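Local coordinates for protein dermonecrotic toxin (Pasteurella multocida, PDB 2EBF) that acts as a potent mitogen and osteolytic toxin that induces bone resorption and is associated with severe progressive atrophic rhinitis in pigs, at residues Asp383-Asn388 and Lys497-Ala502; Val530-Ser533 and Trp537-Leu540. One frame throughout, in Å; residues are numbered along the deposited sequence.

In the fold
Both contacts lie within the C2 domain of the toxin's C-terminal region and belong to one mixed sheet, of which strand 498-502 is an inner member and strand 537-539 an outermost one. Contact 1 comes first in the chain and lays helix 379-387 on the interior of the sheet; contact 2, in series after it, is the hairpin of strands 528-531 and 537-539 at the sheet's edge. They lie about 12 Å apart, centre to centre, and they touch. Phe385 of the helix meets strand 498-502 while Phe384 packs on Val531 and Trp537, so one helix covers both an inner strand and the edge hairpin of the C2 sheet, with strand 372-376 between them.

Contact 1: residues Asp383-Asn388 and Lys497-Ala502; sequences DFFLNN and KFVVFA
Phe385, on helix 379-387, faces Val499 and Phe501 of the inner strand 498-502, the backbones coming nearest at Phe385 and Val499, whose CA atoms are 9.1 Å apart. That gap is filled by side chains alone, and no hydrogen bond crosses it. The CB of Phe385 points at the strand, and with CG anti to the backbone N (chi1 173°) the ring lies with one face to Phe501 and Val499. Alternate strand residues meet it, since Val499 and Phe501 point to the same side of the sheet.

Phe501 makes the aromatic part of the contact. Its ring turns an edge toward the face of Phe385 in an offset edge-to-face pair, with centroids 5.5 Å apart and planes at 72°. The leading atom is CZ, which lies 3.7 Å from CB of Phe385 and equally near its CG; seen from Phe501, that CB sits in the ring plane. Val499 approaches from the opposite direction to Phe385 and meets the far part of the ring, with its CG2 3.7 Å from CE2 of Phe385, while its CG1 lies over the same ring face as Phe501 CE2.

Around this trio, Leu446 of helix 442-452 touches both Phe385 and Phe501, and the rings of Phe392 and Phe375 meet Phe385 and Phe501 respectively. This is helix-on-sheet packing in the core of an alpha/beta fold. All three touching residues are buried and apolar, which implies that dispersion, the hydrophobic effect and the weak electrostatics of a ring edge against a ring face join helix to strand here, without any polar link.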
ATOM      1  N   ASP A 383       6.810 -24.182  25.793  1.00 30.48           N
ATOM      2  CA  ASP A 383       7.240 -25.309  26.633  1.00 30.49           C
ATOM      3  C   ASP A 383       6.855 -26.668  26.047  1.00 29.82           C
ATOM      4  O   ASP A 383       7.660 -27.601  26.069  1.00 29.60           O
ATOM      5  CB  ASP A 383       6.710 -25.163  28.061  1.00 31.21           C
ATOM      6  CG  ASP A 383       7.416 -24.062  28.840  1.00 33.40           C
ATOM      7  OD1 ASP A 383       8.619 -23.815  28.601  1.00 37.68           O
ATOM      8  OD2 ASP A 383       6.772 -23.446  29.708  1.00 36.35           O
ATOM      9  N   PHE A 384       5.633 -26.776  25.523  1.00 29.12           N
ATOM     10  CA  PHE A 384       5.193 -27.994  24.830  1.00 28.39           C
ATOM     11  C   PHE A 384       6.098 -28.326  23.641  1.00 28.13           C
ATOM     12  O   PHE A 384       6.509 -29.472  23.454  1.00 27.76           O
ATOM     13  CB  PHE A 384       3.743 -27.856  24.343  1.00 28.36           C
ATOM     14  CG  PHE A 384       3.263 -29.040  23.557  1.00 28.41           C
ATOM     15  CD1 PHE A 384       3.413 -29.082  22.174  1.00 28.01           C
ATOM     16  CD2 PHE A 384       2.683 -30.127  24.202  1.00 28.04           C
ATOM     17  CE1 PHE A 384       2.991 -30.183  21.453  1.00 29.52           C
ATOM     18  CE2 PHE A 384       2.255 -31.233  23.484  1.00 28.93           C
ATOM     19  CZ  PHE A 384       2.416 -31.265  22.111  1.00 29.03           C
ATOM     20  N   PHE A 385       6.382 -27.314  22.825  1.00 27.78           N
ATOM     21  CA  PHE A 385       7.264 -27.479  21.675  1.00 27.42           C
ATOM     22  C   PHE A 385       8.639 -27.985  22.136  1.00 27.06           C
ATOM     23  O   PHE A 385       9.149 -28.998  21.638  1.00 26.45           O
ATOM     24  CB  PHE A 385       7.386 -26.152  20.906  1.00 27.55           C
ATOM     25  CG  PHE A 385       8.399 -26.191  19.813  1.00 27.67           C
ATOM     26  CD1 PHE A 385       9.598 -25.493  19.934  1.00 28.02           C
ATOM     27  CD2 PHE A 385       8.178 -26.963  18.675  1.00 28.79           C
ATOM     28  CE1 PHE A 385      10.550 -25.551  18.933  1.00 28.59           C
ATOM     29  CE2 PHE A 385       9.138 -27.027  17.666  1.00 28.48           C
ATOM     30  CZ  PHE A 385      10.316 -26.316  17.792  1.00 27.70           C
ATOM     31  N   LEU A 386       9.216 -27.300  23.119  1.00 26.60           N
ATOM     32  CA  LEU A 386      10.538 -27.681  23.627  1.00 26.93           C
ATOM     33  C   LEU A 386      10.552 -29.086  24.221  1.00 26.49           C
ATOM     34  O   LEU A 386      11.514 -29.824  24.027  1.00 25.99           O
ATOM     35  CB  LEU A 386      11.076 -26.645  24.626  1.00 26.89           C
ATOM     36  CG  LEU A 386      11.298 -25.241  24.045  1.00 27.98           C
ATOM     37  CD1 LEU A 386      11.820 -24.297  25.089  1.00 28.65           C
ATOM     38  CD2 LEU A 386      12.240 -25.295  22.853  1.00 29.98           C
ATOM     39  N   ASN A 387       9.478 -29.452  24.920  1.00 26.58           N
ATOM     40  CA  ASN A 387       9.340 -30.807  25.486  1.00 27.32           C
ATOM     41  C   ASN A 387       9.256 -31.918  24.441  1.00 26.98           C
ATOM     42  O   ASN A 387       9.549 -33.074  24.734  1.00 26.81           O
ATOM     43  CB  ASN A 387       8.118 -30.886  26.407  1.00 27.54           C
ATOM     44  CG  ASN A 387       8.325 -30.146  27.715  1.00 29.76           C
ATOM     45  OD1 ASN A 387       7.362 -29.801  28.401  1.00 32.42           O
ATOM     46  ND2 ASN A 387       9.581 -29.883  28.059  1.00 30.22           N
ATOM     47  N   ASN A 388       8.859 -31.554  23.225  1.00 26.92           N
ATOM     48  CA  ASN A 388       8.745 -32.506  22.131  1.00 27.13           C
ATOM     49  C   ASN A 388       9.711 -32.206  20.995  1.00 27.09           C
ATOM     50  O   ASN A 388       9.560 -32.724  19.891  1.00 27.08           O
ATOM     51  CB  ASN A 388       7.303 -32.538  21.618  1.00 27.06           C
ATOM     52  CG  ASN A 388       6.341 -33.064  22.657  1.00 27.12           C
ATOM     53  OD1 ASN A 388       5.611 -32.299  23.266  1.00 28.90           O
ATOM     54  ND2 ASN A 388       6.369 -34.376  22.893  1.00 24.34           N
ATOM     55  N   LYS A 497      10.782 -27.034   6.683  1.00 37.00           N
ATOM     56  CA  LYS A 497       9.769 -27.515   7.616  1.00 34.71           C
ATOM     57  C   LYS A 497       9.911 -26.658   8.864  1.00 33.52           C
ATOM     58  O   LYS A 497      10.943 -26.677   9.524  1.00 32.93           O
ATOM     59  CB  LYS A 497       9.987 -28.993   7.940  1.00 34.39           C
ATOM     60  CG  LYS A 497       9.706 -29.926   6.775  1.00 33.22           C
ATOM     61  CD  LYS A 497      10.096 -31.357   7.112  1.00 31.29           C
ATOM     62  CE  LYS A 497       9.574 -32.344   6.076  1.00 31.42           C
ATOM     63  NZ  LYS A 497      10.006 -33.728   6.418  1.00 29.88           N
ATOM     64  N   PHE A 498       8.887 -25.868   9.157  1.00 31.93           N
ATOM     65  CA  PHE A 498       9.033 -24.813  10.144  1.00 30.86           C
ATOM     66  C   PHE A 498       7.950 -24.860  11.210  1.00 29.98           C
ATOM     67  O   PHE A 498       6.903 -25.492  11.031  1.00 29.36           O
ATOM     68  CB  PHE A 498       9.028 -23.439   9.455  1.00 30.91           C
ATOM     69  CG  PHE A 498       7.758 -23.149   8.700  1.00 31.60           C
ATOM     70  CD1 PHE A 498       6.690 -22.518   9.330  1.00 31.14           C
ATOM     71  CD2 PHE A 498       7.619 -23.535   7.362  1.00 32.34           C
ATOM     72  CE1 PHE A 498       5.507 -22.252   8.638  1.00 32.21           C
ATOM     73  CE2 PHE A 498       6.432 -23.280   6.667  1.00 31.97           C
ATOM     74  CZ  PHE A 498       5.378 -22.644   7.309  1.00 31.97           C
ATOM     75  N   VAL A 499       8.221 -24.169  12.312  1.00 29.45           N
ATOM     76  CA  VAL A 499       7.230 -23.882  13.337  1.00 28.78           C
ATOM     77  C   VAL A 499       7.220 -22.369  13.565  1.00 28.65           C
ATOM     78  O   VAL A 499       8.280 -21.743  13.611  1.00 28.68           O
ATOM     79  CB  VAL A 499       7.575 -24.612  14.662  1.00 29.17           C
ATOM     80  CG1 VAL A 499       6.680 -24.135  15.788  1.00 30.27           C
ATOM     81  CG2 VAL A 499       7.500 -26.138  14.489  1.00 28.15           C
ATOM     82  N   VAL A 500       6.032 -21.779  13.693  1.00 28.05           N
ATOM     83  CA  VAL A 500       5.912 -20.342  13.955  1.00 28.31           C
ATOM     84  C   VAL A 500       5.183 -20.109  15.267  1.00 28.28           C
ATOM     85  O   VAL A 500       4.198 -20.789  15.564  1.00 28.43           O
ATOM     86  CB  VAL A 500       5.128 -19.583  12.841  1.00 28.53           C
ATOM     87  CG1 VAL A 500       5.346 -18.055  12.945  1.00 28.35           C
ATOM     88  CG2 VAL A 500       5.526 -20.045  11.485  1.00 30.51           C
ATOM     89  N   PHE A 501       5.666 -19.136  16.037  1.00 27.94           N
ATOM     90  CA  PHE A 501       4.986 -18.685  17.244  1.00 28.41           C
ATOM     91  C   PHE A 501       4.515 -17.255  17.048  1.00 28.49           C
ATOM     92  O   PHE A 501       5.313 -16.368  16.740  1.00 28.41           O
ATOM     93  CB  PHE A 501       5.916 -18.770  18.457  1.00 27.88           C
ATOM     94  CG  PHE A 501       6.294 -20.172  18.823  1.00 27.67           C
ATOM     95  CD1 PHE A 501       5.512 -20.902  19.722  1.00 26.92           C
ATOM     96  CD2 PHE A 501       7.426 -20.771  18.264  1.00 26.70           C
ATOM     97  CE1 PHE A 501       5.847 -22.200  20.063  1.00 27.16           C
ATOM     98  CE2 PHE A 501       7.782 -22.077  18.602  1.00 27.18           C
ATOM     99  CZ  PHE A 501       6.994 -22.799  19.498  1.00 27.62           C
ATOM    100  N   ALA A 502       3.219 -17.034  17.242  1.00 29.43           N
ATOM    101  CA  ALA A 502       2.623 -15.732  16.974  1.00 30.57           C
ATOM    102  C   ALA A 502       1.374 -15.489  17.802  1.00 31.72           C
ATOM    103  O   ALA A 502       0.691 -16.434  18.201  1.00 31.81           O
ATOM    104  CB  ALA A 502       2.298 -15.595  15.482  1.00 30.08           C
TER

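Contact 2: residues Val530-Ser533 and Trp537-Leu540; sequences VVDS and WQFL
Val530 and Gln538 pair across a beta hairpin, in which strands 528-531 and 537-539 run antiparallel and close one edge of the mixed sheet. They form a hydrogen-bonded pair joined by two backbone bonds: Val530 N donates to Gln538 O at 2.9 Å, and Gln538 N returns a nearly straight bond to Val530 O at 2.8 Å. The same carbonyl oxygen of Val530 also receives a CA-H...O contact from Trp537, and it lies in the plane of the indole, at its edge.

Apolar contacts divide between the two faces of the sheet. On the face carrying Val530 and Gln538, CG2 of Val530 packs against CG of Gln538 at 3.6 Å. The other methyl of Val530, CG1, reaches CG of Leu540 at 3.6 Å, the two side chains crossing at about a right angle. On the other face, Val531 and Trp537 make the non-hydrogen-bonded pair, where CG2 of Val531 approaches CD1 of the indole at 4.1 Å. Phe384 of helix 379-387 and Phe375 of the neighbouring strand 372-376 also meet this indole, while its NE1 is hydrogen-bonded to Thr529 OG1, a link back to the partner strand that probably limits the ring's rotation.

Between the two segments, the side-chain polar contact is that of Asp532 with Gln538. With CG of Gln538 between the backbone N and the carbonyl carbon (chi1 56°), the chain, extended beyond CG, brings its amide up to the Asp532 carboxylate. The amide and carboxylate planes stand 75° apart, and NE2 of Gln538 gives Asp532 OD1 a weak hydrogen bond of 3.1 Å, bent to 130° at the hydrogen.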
ATOM      1  N   VAL A 530      -2.927 -24.236  19.803  1.00 31.30           N
ATOM      2  CA  VAL A 530      -2.739 -23.687  21.142  1.00 32.72           C
ATOM      3  C   VAL A 530      -2.507 -24.842  22.109  1.00 33.44           C
ATOM      4  O   VAL A 530      -2.944 -25.968  21.859  1.00 33.13           O
ATOM      5  CB  VAL A 530      -3.992 -22.885  21.650  1.00 32.82           C
ATOM      6  CG1 VAL A 530      -4.102 -21.533  20.986  1.00 33.04           C
ATOM      7  CG2 VAL A 530      -5.284 -23.689  21.461  1.00 33.61           C
ATOM      8  N   VAL A 531      -1.835 -24.555  23.216  1.00 35.01           N
ATOM      9  CA  VAL A 531      -1.658 -25.545  24.274  1.00 37.11           C
ATOM     10  C   VAL A 531      -2.456 -25.125  25.520  1.00 38.80           C
ATOM     11  O   VAL A 531      -2.235 -24.045  26.069  1.00 39.04           O
ATOM     12  CB  VAL A 531      -0.150 -25.795  24.586  1.00 36.90           C
ATOM     13  CG1 VAL A 531       0.030 -26.855  25.682  1.00 37.01           C
ATOM     14  CG2 VAL A 531       0.587 -26.227  23.317  1.00 36.28           C
ATOM     15  N   ASP A 532      -3.402 -25.984  25.908  1.00 40.98           N
ATOM     16  CA  ASP A 532      -4.232 -25.869  27.125  1.00 43.16           C
ATOM     17  C   ASP A 532      -3.473 -25.574  28.411  1.00 43.75           C
ATOM     18  O   ASP A 532      -2.252 -25.719  28.481  1.00 43.91           O
ATOM     19  CB  ASP A 532      -4.966 -27.203  27.374  1.00 43.58           C
ATOM     20  CG  ASP A 532      -6.429 -27.155  27.004  1.00 45.45           C
ATOM     21  OD1 ASP A 532      -7.030 -26.060  27.033  1.00 48.34           O
ATOM     22  OD2 ASP A 532      -6.988 -28.226  26.691  1.00 48.39           O
ATOM     23  N   SER A 533      -4.232 -25.193  29.439  1.00 44.75           N
ATOM     24  CA  SER A 533      -3.751 -25.190  30.816  1.00 45.45           C
ATOM     25  C   SER A 533      -3.534 -26.628  31.284  1.00 45.44           C
ATOM     26  O   SER A 533      -2.690 -26.887  32.147  1.00 45.75           O
ATOM     27  CB  SER A 533      -4.751 -24.475  31.732  1.00 45.93           C
ATOM     28  OG  SER A 533      -6.039 -25.074  31.652  1.00 47.73           O
ATOM     29  N   TRP A 537      -2.653 -30.146  23.396  1.00 34.10           N
ATOM     30  CA  TRP A 537      -2.308 -29.438  22.169  1.00 33.26           C
ATOM     31  C   TRP A 537      -3.488 -29.527  21.218  1.00 33.18           C
ATOM     32  O   TRP A 537      -3.840 -30.607  20.767  1.00 32.93           O
ATOM     33  CB  TRP A 537      -1.080 -30.093  21.554  1.00 32.46           C
ATOM     34  CG  TRP A 537      -0.542 -29.457  20.309  1.00 31.63           C
ATOM     35  CD1 TRP A 537      -0.641 -28.150  19.937  1.00 30.86           C
ATOM     36  CD2 TRP A 537       0.237 -30.106  19.301  1.00 30.61           C
ATOM     37  NE1 TRP A 537       0.009 -27.947  18.739  1.00 30.68           N
ATOM     38  CE2 TRP A 537       0.560 -29.132  18.330  1.00 30.47           C
ATOM     39  CE3 TRP A 537       0.692 -31.420  19.122  1.00 30.84           C
ATOM     40  CZ2 TRP A 537       1.318 -29.430  17.191  1.00 30.25           C
ATOM     41  CZ3 TRP A 537       1.452 -31.713  17.989  1.00 30.61           C
ATOM     42  CH2 TRP A 537       1.749 -30.722  17.039  1.00 30.45           C
ATOM     43  N   GLN A 538      -4.098 -28.387  20.909  1.00 33.43           N
ATOM     44  CA  GLN A 538      -5.312 -28.411  20.108  1.00 33.73           C
ATOM     45  C   GLN A 538      -5.346 -27.392  18.993  1.00 32.80           C
ATOM     46  O   GLN A 538      -4.644 -26.386  19.037  1.00 32.60           O
ATOM     47  CB  GLN A 538      -6.540 -28.246  20.999  1.00 34.41           C
ATOM     48  CG  GLN A 538      -6.523 -27.016  21.860  1.00 37.96           C
ATOM     49  CD  GLN A 538      -7.274 -27.218  23.167  1.00 42.75           C
ATOM     50  OE1 GLN A 538      -7.769 -28.312  23.456  1.00 45.02           O
ATOM     51  NE2 GLN A 538      -7.365 -26.157  23.963  1.00 44.85           N
ATOM     52  N   PHE A 539      -6.190 -27.684  18.010  1.00 31.83           N
ATOM     53  CA  PHE A 539      -6.421 -26.830  16.864  1.00 30.88           C
ATOM     54  C   PHE A 539      -7.089 -25.529  17.284  1.00 31.01           C
ATOM     55  O   PHE A 539      -7.933 -25.510  18.187  1.00 30.55           O
ATOM     56  CB  PHE A 539      -7.289 -27.582  15.861  1.00 30.70           C
ATOM     57  CG  PHE A 539      -7.589 -26.818  14.602  1.00 29.25           C
ATOM     58  CD1 PHE A 539      -8.900 -26.486  14.279  1.00 27.84           C
ATOM     59  CD2 PHE A 539      -6.568 -26.448  13.733  1.00 28.97           C
ATOM     60  CE1 PHE A 539      -9.188 -25.795  13.109  1.00 27.24           C
ATOM     61  CE2 PHE A 539      -6.848 -25.751  12.554  1.00 27.66           C
ATOM     62  CZ  PHE A 539      -8.153 -25.422  12.248  1.00 28.68           C
ATOM     63  N   LEU A 540      -6.696 -24.451  16.616  1.00 30.71           N
ATOM     64  CA  LEU A 540      -7.261 -23.136  16.827  1.00 31.78           C
ATOM     65  C   LEU A 540      -8.022 -22.755  15.547  1.00 31.41           C
ATOM     66  O   LEU A 540      -7.411 -22.291  14.597  1.00 31.21           O
ATOM     67  CB  LEU A 540      -6.125 -22.145  17.057  1.00 32.08           C
ATOM     68  CG  LEU A 540      -6.140 -21.016  18.080  1.00 34.61           C
ATOM     69  CD1 LEU A 540      -5.310 -19.875  17.502  1.00 35.14           C
ATOM     70  CD2 LEU A 540      -7.534 -20.523  18.417  1.00 36.44           C
TER